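Local coordinates for protein acyl-CoA thioesterase II (Mycobacterium avium subsp. paratuberculosis, PDB 4R9Z) that probably hydrolyses fatty acyl-CoA thioesters to free fatty acid and coenzyme A, as a double hot-dog thioesterase of the C/M/P thioester hydrolase family, at residues B[197-202]-B[265-270]; B[40-45]-B[102-107]. All blocks are in the same frame, centred on the assembly; numbering follows the deposited sequence.

Contacts 1 and 2 show how a double hot-dog protein uses one packing scheme twice. Contact 2 joins helix 39-52 to strand 101-111 in the N-terminal hot-dog range, and it closes along the chain before contact 1 opens. Contact 1 joins helix 188-201 to strand 263-272 in the second range. In each, the axes of the short segments pass 9.4 to 9.5 Å apart, at 40 to 48°. The contact centres are about 13 Å apart, and Tyr197 OH lies 2.7 Å from His41 ND1, probably hydrogen-bonded. The two hot-dog units thus meet through their helices as well as through strands 58-66 and 218-226, which pair side by side. Both contacts also touch the second subunit.

Contact 1: B[197-202]-B[265-270]; sequences YMSAVT and CTVKQE
The flat carboxamide of Gln269 and the peptide carbonyl of Ala200 lie in roughly one plane. The Ala200 oxygen is only 4° out of the amide plane, and NE2 in turn lies in the carbonyl plane, on a lone pair. Gln269 NE2 donates to Ala200 O over 3.1 Å. The bond is almost straight at the hydrogen, with an angle of 172°. At the oxygen it is bent, the C=O...N angle being 114°. The NE2 end also passes beside the helix backbone, 3.6 Å from Ala200 CA, with the methyl group CB a little farther off. A fully extended side chain, with CG anti to the backbone N, carries the amide from the strand to the last turn of helix 188-201. Ala200 O receives a second hydrogen bond, from Gln219, and Gln269 NE2 has a weak one to His222, so this buried polar patch is shared by several side chains.

One residue back along the helix, and two back along the strand, the contact becomes apolar. Val267 sends its CG2 branch against the CB of Ser199, 4.0 Å away, while the hydroxyl of Ser199 is engaged by Ala196 O and His222. The strand side chains Val267 and Gln269 span the gap, the second to the helix backbone.

Strand 263-272 lies between strands 218-226 and 249-258, with backbone bonds to both. The helix rests on this face much as the sausage of a hot-dog fold lies in its bun: Ser199 and Ala200 touch strand 218-226, Ser199 also reaches Met256 of strand 249-258, and Tyr238 of strand 236-246 bonds to Ser199 O.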
loop_
_atom_site.group_PDB
_atom_site.type_symbol
_atom_site.label_atom_id
_atom_site.label_comp_id
_atom_site.label_asym_id
_atom_site.label_seq_id
_atom_site.Cartn_x
_atom_site.Cartn_y
_atom_site.Cartn_z
ATOM N N TYR B 197 -5.418 0.042 -13.607
ATOM C CA TYR B 197 -6.706 0.646 -13.962
ATOM C C TYR B 197 -7.873 -0.269 -13.586
ATOM O O TYR B 197 -8.790 0.135 -12.875
ATOM C CB TYR B 197 -6.736 0.957 -15.464
ATOM C CG TYR B 197 -7.778 1.955 -15.932
ATOM C CD1 TYR B 197 -9.057 1.981 -15.387
ATOM C CD2 TYR B 197 -7.480 2.868 -16.940
ATOM C CE1 TYR B 197 -10.004 2.889 -15.823
ATOM C CE2 TYR B 197 -8.422 3.781 -17.384
ATOM C CZ TYR B 197 -9.683 3.785 -16.824
ATOM O OH TYR B 197 -10.622 4.692 -17.261
ATOM N N MET B 198 -7.833 -1.499 -14.087
ATOM C CA MET B 198 -8.913 -2.456 -13.880
ATOM C C MET B 198 -8.927 -2.994 -12.444
ATOM O O MET B 198 -9.995 -3.229 -11.878
ATOM C CB MET B 198 -8.799 -3.598 -14.900
ATOM C CG MET B 198 -8.484 -4.970 -14.329
ATOM S SD MET B 198 -9.952 -5.837 -13.753
ATOM C CE MET B 198 -11.134 -5.291 -14.976
ATOM N N SER B 199 -7.746 -3.169 -11.857
ATOM C CA SER B 199 -7.623 -3.669 -10.489
ATOM C C SER B 199 -8.341 -2.774 -9.488
ATOM O O SER B 199 -8.788 -3.234 -8.440
ATOM C CB SER B 199 -6.151 -3.794 -10.094
ATOM O OG SER B 199 -5.579 -2.513 -9.887
ATOM N N ALA B 200 -8.420 -1.490 -9.804
ATOM C CA ALA B 200 -9.060 -0.527 -8.925
ATOM C C ALA B 200 -10.578 -0.470 -9.092
ATOM O O ALA B 200 -11.312 -0.499 -8.103
ATOM C CB ALA B 200 -8.454 0.856 -9.142
ATOM N N VAL B 201 -11.045 -0.374 -10.334
ATOM C CA VAL B 201 -12.465 -0.133 -10.600
ATOM C C VAL B 201 -13.383 -1.322 -10.304
ATOM O O VAL B 201 -14.584 -1.142 -10.119
ATOM C CB VAL B 201 -12.701 0.287 -12.071
ATOM C CG1 VAL B 201 -11.951 1.568 -12.385
ATOM C CG2 VAL B 201 -12.284 -0.826 -13.021
ATOM N N THR B 202 -12.827 -2.528 -10.245
ATOM C CA THR B 202 -13.639 -3.721 -10.006
ATOM C C THR B 202 -13.675 -4.121 -8.540
ATOM O O THR B 202 -14.318 -5.100 -8.168
ATOM C CB THR B 202 -13.136 -4.917 -10.816
ATOM O OG1 THR B 202 -11.767 -5.185 -10.489
ATOM C CG2 THR B 202 -13.272 -4.636 -12.293
ATOM N N CYS B 265 -0.193 -9.295 -10.301
ATOM C CA CYS B 265 -0.087 -8.265 -9.281
ATOM C C CYS B 265 -0.831 -8.629 -8.007
ATOM O O CYS B 265 -1.775 -9.414 -8.035
ATOM C CB CYS B 265 -0.609 -6.933 -9.820
ATOM S SG CYS B 265 -2.375 -6.904 -10.122
ATOM N N THR B 266 -0.380 -8.056 -6.893
ATOM C CA THR B 266 -1.091 -8.132 -5.622
ATOM C C THR B 266 -1.657 -6.747 -5.351
ATOM O O THR B 266 -1.006 -5.749 -5.646
ATOM C CB THR B 266 -0.172 -8.569 -4.463
ATOM O OG1 THR B 266 0.508 -9.779 -4.813
ATOM C CG2 THR B 266 -0.977 -8.797 -3.196
ATOM N N VAL B 267 -2.865 -6.676 -4.798
ATOM C CA VAL B 267 -3.594 -5.410 -4.720
ATOM C C VAL B 267 -4.280 -5.211 -3.370
ATOM O O VAL B 267 -4.797 -6.162 -2.783
ATOM C CB VAL B 267 -4.672 -5.315 -5.831
ATOM C CG1 VAL B 267 -5.336 -3.956 -5.821
ATOM C CG2 VAL B 267 -4.068 -5.577 -7.195
ATOM N N LYS B 268 -4.274 -3.975 -2.876
ATOM C CA LYS B 268 -5.042 -3.616 -1.689
ATOM C C LYS B 268 -5.732 -2.272 -1.888
ATOM O O LYS B 268 -5.153 -1.352 -2.457
ATOM C CB LYS B 268 -4.148 -3.565 -0.452
ATOM C CG LYS B 268 -4.919 -3.616 0.858
ATOM C CD LYS B 268 -5.355 -5.033 1.188
ATOM C CE LYS B 268 -4.193 -5.860 1.708
ATOM N NZ LYS B 268 -4.600 -7.270 1.972
ATOM N N GLN B 269 -6.967 -2.155 -1.410
ATOM C CA GLN B 269 -7.726 -0.924 -1.586
ATOM C C GLN B 269 -8.549 -0.580 -0.350
ATOM O O GLN B 269 -9.220 -1.435 0.227
ATOM C CB GLN B 269 -8.646 -1.033 -2.804
ATOM C CG GLN B 269 -9.448 0.230 -3.088
ATOM C CD GLN B 269 -10.360 0.085 -4.288
ATOM O OE1 GLN B 269 -11.563 0.320 -4.197
ATOM N NE2 GLN B 269 -9.791 -0.309 -5.422
ATOM N N GLU B 270 -8.511 0.689 0.038
ATOM C CA GLU B 270 -9.303 1.165 1.159
ATOM C C GLU B 270 -10.341 2.144 0.632
ATOM O O GLU B 270 -10.021 3.024 -0.170
ATOM C CB GLU B 270 -8.408 1.817 2.216
ATOM C CG GLU B 270 -9.120 2.248 3.492
ATOM C CD GLU B 270 -8.168 2.864 4.506
ATOM O OE1 GLU B 270 -7.310 3.681 4.099
ATOM O OE2 GLU B 270 -8.272 2.527 5.707
#

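Contact 2: B[40-45]-B[102-107]; sequences GHISAQ and ILMEAM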
loop_
_atom_site.group_PDB
_atom_site.type_symbol
_atom_site.label_atom_id
_atom_site.label_comp_id
_atom_site.label_asym_id
_atom_site.label_seq_id
_atom_site.Cartn_x
_atom_site.Cartn_y
_atom_site.Cartn_z
ATOM N N GLY B 40 -9.437 4.429 -10.542
ATOM C CA GLY B 40 -8.628 3.571 -11.389
ATOM C C GLY B 40 -8.125 4.278 -12.627
ATOM O O GLY B 40 -7.011 4.034 -13.083
ATOM N N HIS B 41 -8.955 5.162 -13.167
ATOM C CA HIS B 41 -8.601 5.925 -14.352
ATOM C C HIS B 41 -7.519 6.965 -14.071
ATOM O O HIS B 41 -6.521 7.044 -14.788
ATOM C CB HIS B 41 -9.841 6.615 -14.923
ATOM C CG HIS B 41 -9.550 7.509 -16.087
ATOM N ND1 HIS B 41 -9.348 7.030 -17.363
ATOM C CD2 HIS B 41 -9.425 8.855 -16.165
ATOM C CE1 HIS B 41 -9.112 8.045 -18.179
ATOM N NE2 HIS B 41 -9.156 9.162 -17.476
ATOM N N ILE B 42 -7.717 7.754 -13.021
ATOM C CA ILE B 42 -6.792 8.828 -12.709
ATOM C C ILE B 42 -5.477 8.265 -12.176
ATOM O O ILE B 42 -4.419 8.847 -12.408
ATOM C CB ILE B 42 -7.405 9.838 -11.706
ATOM C CG1 ILE B 42 -6.593 11.135 -11.686
ATOM C CG2 ILE B 42 -7.524 9.249 -10.314
ATOM C CD1 ILE B 42 -7.336 12.304 -11.091
ATOM N N SER B 43 -5.535 7.131 -11.483
ATOM C CA SER B 43 -4.322 6.515 -10.955
ATOM C C SER B 43 -3.530 5.835 -12.069
ATOM O O SER B 43 -2.307 5.734 -12.000
ATOM C CB SER B 43 -4.648 5.505 -9.851
ATOM O OG SER B 43 -5.216 4.321 -10.380
ATOM N N ALA B 44 -4.233 5.354 -13.088
ATOM C CA ALA B 44 -3.579 4.760 -14.249
ATOM C C ALA B 44 -2.827 5.819 -15.044
ATOM O O ALA B 44 -1.715 5.584 -15.518
ATOM C CB ALA B 44 -4.593 4.060 -15.134
ATOM N N GLN B 45 -3.452 6.982 -15.192
ATOM C CA GLN B 45 -2.825 8.109 -15.867
ATOM C C GLN B 45 -1.599 8.588 -15.097
ATOM O O GLN B 45 -0.547 8.850 -15.680
ATOM C CB GLN B 45 -3.825 9.255 -16.045
ATOM C CG GLN B 45 -4.811 9.051 -17.184
ATOM C CD GLN B 45 -5.739 10.234 -17.378
ATOM O OE1 GLN B 45 -6.093 10.930 -16.422
ATOM N NE2 GLN B 45 -6.146 10.465 -18.619
ATOM N N ILE B 102 -6.073 19.550 -5.314
ATOM C CA ILE B 102 -5.349 18.281 -5.393
ATOM C C ILE B 102 -6.343 17.118 -5.352
ATOM O O ILE B 102 -7.042 16.933 -4.362
ATOM C CB ILE B 102 -4.339 18.122 -4.241
ATOM C CG1 ILE B 102 -3.267 19.205 -4.306
ATOM C CG2 ILE B 102 -3.678 16.758 -4.290
ATOM C CD1 ILE B 102 -2.337 19.203 -3.106
ATOM N N LEU B 103 -6.400 16.331 -6.421
ATOM C CA LEU B 103 -7.378 15.254 -6.520
ATOM C C LEU B 103 -6.812 13.959 -5.963
ATOM O O LEU B 103 -7.477 13.238 -5.218
ATOM C CB LEU B 103 -7.817 15.040 -7.970
ATOM C CG LEU B 103 -8.285 16.263 -8.751
ATOM C CD1 LEU B 103 -8.605 15.870 -10.182
ATOM C CD2 LEU B 103 -9.483 16.909 -8.076
ATOM N N MET B 104 -5.578 13.661 -6.349
ATOM C CA MET B 104 -4.897 12.483 -5.846
ATOM C C MET B 104 -3.400 12.717 -5.761
ATOM O O MET B 104 -2.854 13.592 -6.435
ATOM C CB MET B 104 -5.193 11.256 -6.723
ATOM C CG MET B 104 -4.775 11.368 -8.179
ATOM S SD MET B 104 -3.841 9.944 -8.801
ATOM C CE MET B 104 -2.234 10.299 -8.121
ATOM N N GLU B 105 -2.748 11.955 -4.892
ATOM C CA GLU B 105 -1.295 11.897 -4.863
ATOM C C GLU B 105 -0.864 10.442 -4.878
ATOM O O GLU B 105 -1.525 9.593 -4.282
ATOM C CB GLU B 105 -0.730 12.619 -3.641
ATOM C CG GLU B 105 0.780 12.690 -3.657
ATOM C CD GLU B 105 1.316 13.948 -3.023
ATOM O OE1 GLU B 105 1.239 15.014 -3.670
ATOM O OE2 GLU B 105 1.819 13.866 -1.884
ATOM N N ALA B 106 0.236 10.156 -5.565
ATOM C CA ALA B 106 0.711 8.783 -5.696
ATOM C C ALA B 106 2.216 8.672 -5.574
ATOM O O ALA B 106 2.951 9.592 -5.935
ATOM C CB ALA B 106 0.272 8.197 -7.011
ATOM N N MET B 107 2.673 7.545 -5.044
ATOM C CA MET B 107 4.085 7.214 -5.113
ATOM C C MET B 107 4.252 5.928 -5.896
ATOM O O MET B 107 3.388 5.063 -5.863
ATOM C CB MET B 107 4.696 7.089 -3.722
ATOM C CG MET B 107 4.632 8.365 -2.909
ATOM S SD MET B 107 5.488 8.192 -1.340
ATOM C CE MET B 107 4.484 6.942 -0.560
#
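Ile42 carries CG1 anti to its own backbone N (chi1 -165°) and continues extended to CD1, which sends the long branch from the helix to the strand. Met104 answers with a folded chain: CG sits between backbone N and carbonyl carbon (chi1 60°), and a further bend at the next bond turns the sulfur against the helix. The two side chains slide past each other in opposite directions. Met104 CG lies 4.0 Å from Ile42 CG1, and the sulfur SD is 4.0 Å from the other branch, Ile42 CG2. SD also lies against the helix backbone, 3.8 Å from Ile42 O and close to Ser43 CA. At its far end Ile42 meets a second residue, Leu103, which it crosses at about a right angle, with Ile42 CD1 and Leu103 CD1 3.9 Å apart.

That one isoleucine can touch two successive strand residues is consistent with a classic beta bulge. Leu103 and Met104 both face Ala96 of the adjoining strand, and both direct their side chains toward the helix where regular strand geometry would alternate them. The interface is buried, and its side-chain contacts are between apolar groups.

Strand 101-111 runs between strands 89-98 and 58-66, and the axes of 40-45 and 102-107 run at 48°. Phe66 of strand 58-66 and Phe78 of strand 76-85 pack on Ile42 as well, while Thr64 touches both Ser43 and Met104, seating the central helix of the N-terminal hot dog on its curved strands.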